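Local coordinates for protein HI1317 (Haemophilus influenzae, PDB 1JOV) that probably interconverts the alpha and beta anomers of D-glucose 6-phosphate, as a member of the glucose-6-phosphate 1-epimerase family, at residues H25-A29 / V30-K34; W45-Q48 / N49-Q52. One frame throughout, in Å; residues are numbered along the deposited sequence. Where two conformers were deposited one is given.

Contact 1: H25-A29 / V30-K34; sequences HLKHA and VGTAK
Leu26 and Ala33 hold each other through both of their backbone groups: Leu26 N gives its hydrogen to Ala33 O at 2.9 Å, nearly straight at 174°, and Ala33 N returns a bond to Leu26 O. The same Leu26 O also takes a C-H contact from Thr32 CA, at 3.0 Å. Next to the turn the second hydrogen-bonded pair repeats this: His28 N reaches Gly31 O, and Gly31 N reaches His28 O at 2.9 Å but from well above the carbonyl plane, 61° out of it. That last bond closes a type I turn from His28 to Gly31, and Gly31 sits at phi 132°, where a CB would run into the preceding carbonyl oxygen.

On the face shared by His25, Lys27, Thr32 and Lys34, the Lys34 chain is extended as far as CE, which lies over one face of the His25 imidazole, toward its rim, a CH-pi contact 4.0 Å from the ring centroid. His25 NE2 is satisfied by His18 NE2. On the other face His28 CD2 lies 3.1 Å from Val30 CG2, while His28 NE2 bonds weakly to Val105 O. Leu26 and Ala33 point to this side too, against Phe129. Outward backbone groups are taken up by the flanking strands of the antiparallel sheet: His25 with His14 and Lys27 with Glu12 toward strand 13-18, Val30 with Gln48, Thr32 with Lys46 and Lys34 with Ile43 toward strand 41-47.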
loop_
_atom_site.group_PDB
_atom_site.type_symbol
_atom_site.label_atom_id
_atom_site.label_comp_id
_atom_site.label_asym_id
_atom_site.label_seq_id
_atom_site.Cartn_x
_atom_site.Cartn_y
_atom_site.Cartn_z
ATOM N N HIS A 25 -11.237 9.349 8.141
ATOM C CA HIS A 25 -11.802 9.761 6.871
ATOM C C HIS A 25 -11.414 11.224 6.554
ATOM O O HIS A 25 -11.717 12.132 7.318
ATOM C CB HIS A 25 -13.335 9.734 6.904
ATOM C CG HIS A 25 -13.971 8.349 7.045
ATOM N ND1 HIS A 25 -15.210 8.045 6.538
ATOM C CD2 HIS A 25 -13.496 7.230 7.637
ATOM C CE1 HIS A 25 -15.505 6.782 6.796
ATOM N NE2 HIS A 25 -14.475 6.265 7.470
ATOM N N LEU A 26 -10.753 11.460 5.427
ATOM C CA LEU A 26 -10.399 12.782 4.970
ATOM C C LEU A 26 -11.273 13.163 3.742
ATOM O O LEU A 26 -11.407 12.363 2.781
ATOM C CB LEU A 26 -8.991 12.654 4.471
ATOM C CG LEU A 26 -8.517 13.988 3.923
ATOM C CD1 LEU A 26 -8.439 15.085 4.982
ATOM C CD2 LEU A 26 -7.144 13.803 3.190
ATOM N N LYS A 27 -11.916 14.340 3.786
ATOM C CA LYS A 27 -12.647 14.882 2.628
ATOM C C LYS A 27 -12.242 16.329 2.447
ATOM O O LYS A 27 -12.547 17.174 3.305
ATOM C CB LYS A 27 -14.150 14.807 2.827
ATOM C CG LYS A 27 -14.621 13.401 2.699
ATOM C CD LYS A 27 -16.178 13.318 2.787
ATOM C CE LYS A 27 -16.668 11.863 2.734
ATOM N NZ LYS A 27 -15.820 10.929 3.563
ATOM N N HIS A 28 -11.520 16.580 1.369
ATOM C CA HIS A 28 -10.854 17.862 1.212
ATOM C C HIS A 28 -10.853 18.244 -0.220
ATOM O O HIS A 28 -11.249 17.473 -1.032
ATOM C CB HIS A 28 -9.415 17.681 1.668
ATOM C CG HIS A 28 -8.562 18.930 1.580
ATOM N ND1 HIS A 28 -8.407 19.763 2.648
ATOM C CD2 HIS A 28 -7.716 19.369 0.627
ATOM C CE1 HIS A 28 -7.536 20.719 2.345
ATOM N NE2 HIS A 28 -7.092 20.492 1.132
ATOM N N ALA A 29 -10.506 19.488 -0.488
ATOM C CA ALA A 29 -10.422 19.884 -1.887
ATOM C C ALA A 29 -9.574 18.925 -2.683
ATOM O O ALA A 29 -9.903 18.593 -3.836
ATOM C CB ALA A 29 -9.851 21.259 -1.984
ATOM N N VAL A 30 -8.474 18.454 -2.089
ATOM C CA VAL A 30 -7.581 17.570 -2.805
ATOM C C VAL A 30 -8.165 16.172 -3.076
ATOM O O VAL A 30 -7.644 15.412 -3.943
ATOM C CB VAL A 30 -6.266 17.469 -2.068
ATOM C CG1 VAL A 30 -5.611 18.877 -1.884
ATOM C CG2 VAL A 30 -6.529 16.889 -0.737
ATOM N N GLY A 31 -9.284 15.849 -2.435
ATOM C CA GLY A 31 -9.910 14.582 -2.655
ATOM C C GLY A 31 -10.288 13.885 -1.352
ATOM O O GLY A 31 -10.432 14.526 -0.324
ATOM N N THR A 32 -10.408 12.555 -1.377
ATOM C CA THR A 32 -10.815 11.862 -0.159
ATOM C C THR A 32 -9.829 10.712 0.129
ATOM O O THR A 32 -9.145 10.244 -0.775
ATOM C CB THR A 32 -12.160 11.223 -0.345
ATOM O OG1 THR A 32 -12.103 10.258 -1.424
ATOM C CG2 THR A 32 -13.189 12.270 -0.813
ATOM N N ALA A 33 -9.754 10.298 1.361
ATOM C CA ALA A 33 -8.866 9.209 1.738
ATOM C C ALA A 33 -9.392 8.542 2.991
ATOM O O ALA A 33 -10.155 9.149 3.729
ATOM C CB ALA A 33 -7.452 9.725 1.961
ATOM N N LYS A 34 -9.012 7.308 3.248
ATOM C CA LYS A 34 -9.345 6.633 4.455
ATOM C C LYS A 34 -8.094 5.913 4.884
ATOM O O LYS A 34 -7.381 5.262 4.073
ATOM C CB LYS A 34 -10.474 5.632 4.209
ATOM C CG LYS A 34 -11.846 6.286 3.865
ATOM C CD LYS A 34 -12.943 5.171 3.755
ATOM C CE LYS A 34 -14.372 5.750 3.485
ATOM N NZ LYS A 34 -14.452 6.171 2.052
#

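Contact 2: W45-Q48 / N49-Q52; sequences WKPQ and NAKQ. With TRS (2-amino-2-hydroxymethyl-propane-1,3-diol), chain C.
The chain reverses direction through a type II turn from Pro47 to Ala50, with Asn49 at positive phi (84°) and Ala50 N bonded to Pro47 O at 3.0 Å.

Ala50 turns its methyl back toward the strand end, where CB rests 4.1 Å from CD of the Pro47 ring and close to Pro47 O. The same proline carbon does a second job on its other neighbour: Pro47 CD stands 3.5 Å above the Trp45 indole plane, over its centre. The indole in turn meets the ring of Phe129, so the proline sits between the buried indole and the turn. Lys46 takes a different route. With CG anti to the backbone N (chi1 -162°) and every later torsion extended, its chain passes alongside the returning backbone, CE coming to 3.3 Å from Ala50 O and CG to 3.8 Å from Gln52 O.

This is the end of strand 41-47, an outermost strand of the five-stranded antiparallel sheet, and the point where the chain leaves it for the loop before strand 75-76. At the rim of the turn the Gln48 and Asn49 side chains cross obliquely, Gln48 CG lying 3.9 Å from Asn49 ND2, their amide planes 78° apart. Gln48 NE2 donates to Ala29 O of the neighbouring hairpin turn, a bond modelled rather short, while Gln52 O accepts from Arg211 NH1.

A Tris molecule, probably from the crystallisation liquor, lies beyond the lysine. Its O2 donates to Lys51 O at 3.1 Å, and Asp53 N also bonds to it. Lys46 NZ makes at most a weak bond to Tris O3, and its exact place is doubtful.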
loop_
_atom_site.group_PDB
_atom_site.type_symbol
_atom_site.label_atom_id
_atom_site.label_comp_id
_atom_site.label_asym_id
_atom_site.label_seq_id
_atom_site.Cartn_x
_atom_site.Cartn_y
_atom_site.Cartn_z
ATOM N N TRP A 45 -8.036 6.115 -1.616
ATOM C CA TRP A 45 -7.530 7.440 -2.003
ATOM C C TRP A 45 -8.161 7.817 -3.336
ATOM O O TRP A 45 -7.933 7.142 -4.329
ATOM C CB TRP A 45 -5.974 7.555 -2.001
ATOM C CG TRP A 45 -5.540 8.852 -2.579
ATOM C CD1 TRP A 45 -5.861 10.115 -2.150
ATOM C CD2 TRP A 45 -4.688 9.020 -3.725
ATOM N NE1 TRP A 45 -5.228 11.055 -2.935
ATOM C CE2 TRP A 45 -4.596 10.404 -3.971
ATOM C CE3 TRP A 45 -4.069 8.144 -4.611
ATOM C CZ2 TRP A 45 -3.810 10.911 -5.001
ATOM C CZ3 TRP A 45 -3.308 8.651 -5.668
ATOM C CH2 TRP A 45 -3.241 10.022 -5.864
ATOM N N LYS A 46 -8.973 8.861 -3.350
ATOM C CA LYS A 46 -9.608 9.236 -4.625
ATOM C C LYS A 46 -9.297 10.719 -4.800
ATOM O O LYS A 46 -9.893 11.597 -4.160
ATOM C CB LYS A 46 -11.091 8.947 -4.549
ATOM C CG LYS A 46 -11.805 8.883 -5.895
ATOM C CD LYS A 46 -13.287 8.438 -5.655
ATOM C CE LYS A 46 -14.133 8.526 -6.916
ATOM N NZ LYS A 46 -15.571 8.141 -6.677
ATOM N N PRO A 47 -8.257 11.016 -5.551
ATOM C CA PRO A 47 -7.900 12.430 -5.780
ATOM C C PRO A 47 -9.009 13.130 -6.649
ATOM O O PRO A 47 -9.821 12.529 -7.293
ATOM C CB PRO A 47 -6.632 12.380 -6.568
ATOM C CG PRO A 47 -6.413 10.981 -6.906
ATOM C CD PRO A 47 -7.321 10.080 -6.143
ATOM N N GLN A 48 -9.023 14.430 -6.575
ATOM C CA GLN A 48 -10.123 15.224 -7.181
ATOM C C GLN A 48 -10.294 14.844 -8.654
ATOM O O GLN A 48 -9.329 14.797 -9.438
ATOM C CB GLN A 48 -9.831 16.696 -6.992
ATOM C CG GLN A 48 -11.015 17.610 -7.086
ATOM C CD GLN A 48 -12.082 17.261 -6.107
ATOM O OE1 GLN A 48 -13.131 16.819 -6.545
ATOM N NE2 GLN A 48 -11.834 17.438 -4.765
ATOM N N ASN A 49 -11.532 14.502 -8.981
ATOM C CA ASN A 49 -11.947 14.229 -10.336
ATOM C C ASN A 49 -11.675 12.823 -10.818
ATOM O O ASN A 49 -12.013 12.475 -11.979
ATOM C CB ASN A 49 -11.311 15.241 -11.306
ATOM C CG ASN A 49 -11.805 16.669 -11.082
ATOM O OD1 ASN A 49 -13.007 16.911 -11.024
ATOM N ND2 ASN A 49 -10.866 17.615 -10.951
ATOM N N ALA A 50 -10.961 12.054 -10.010
ATOM C CA ALA A 50 -10.686 10.676 -10.358
ATOM C C ALA A 50 -12.043 10.054 -10.268
ATOM O O ALA A 50 -12.828 10.370 -9.374
ATOM C CB ALA A 50 -9.709 9.991 -9.413
ATOM N N LYS A 51 -12.348 9.186 -11.190
ATOM C CA LYS A 51 -13.688 8.591 -11.235
ATOM C C LYS A 51 -13.770 7.351 -10.373
ATOM O O LYS A 51 -14.842 6.942 -9.918
ATOM C CB LYS A 51 -14.088 8.246 -12.678
ATOM C CG LYS A 51 -14.278 9.473 -13.565
ATOM C CD LYS A 51 -14.250 9.085 -15.038
ATOM C CE LYS A 51 -14.042 10.304 -15.936
ATOM N NZ LYS A 51 -14.017 9.932 -17.374
ATOM N N GLN A 52 -12.616 6.729 -10.145
ATOM C CA GLN A 52 -12.593 5.536 -9.342
ATOM C C GLN A 52 -11.541 5.720 -8.247
ATOM O O GLN A 52 -10.532 6.385 -8.452
ATOM C CB GLN A 52 -12.255 4.325 -10.233
ATOM C CG GLN A 52 -13.306 3.964 -11.353
ATOM C CD GLN A 52 -13.054 4.707 -12.653
ATOM O OE1 GLN A 52 -12.024 5.315 -12.798
ATOM N NE2 GLN A 52 -13.995 4.633 -13.607
HETATM C C TRS C . -15.643 4.257 -5.394
HETATM C C1 TRS C . -14.690 3.139 -5.731
HETATM C C2 TRS C . -15.298 5.404 -6.329
HETATM C C3 TRS C . -15.481 4.717 -3.947
HETATM N N TRS C . -17.026 3.805 -5.619
HETATM O O1 TRS C . -14.094 3.613 -6.909
HETATM O O2 TRS C . -16.099 5.391 -7.495
HETATM O O3 TRS C . -15.089 6.077 -3.926
#

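Contacts 1 and 2 sit at the same end of one antiparallel sheet, their centres about 10 Å apart, separated along the chain by the turn joining the neighbouring strands 31-36 and 41-47. Contact 1 is partly buried, a hairpin joining two strands by paired backbone bonds; contact 2 lies at the surface and has one backbone bond between its own two segments, while the chain beyond returns to Trp45 through Val54. Rings differ too: an imidazole under a lysine methylene in the first, a proline over an indole in the second. The two are tied together by Thr32 O with Lys46 N, 2.9 Å, probably a hydrogen bond, and both reach Phe129 in the neighbouring eight-stranded sheet.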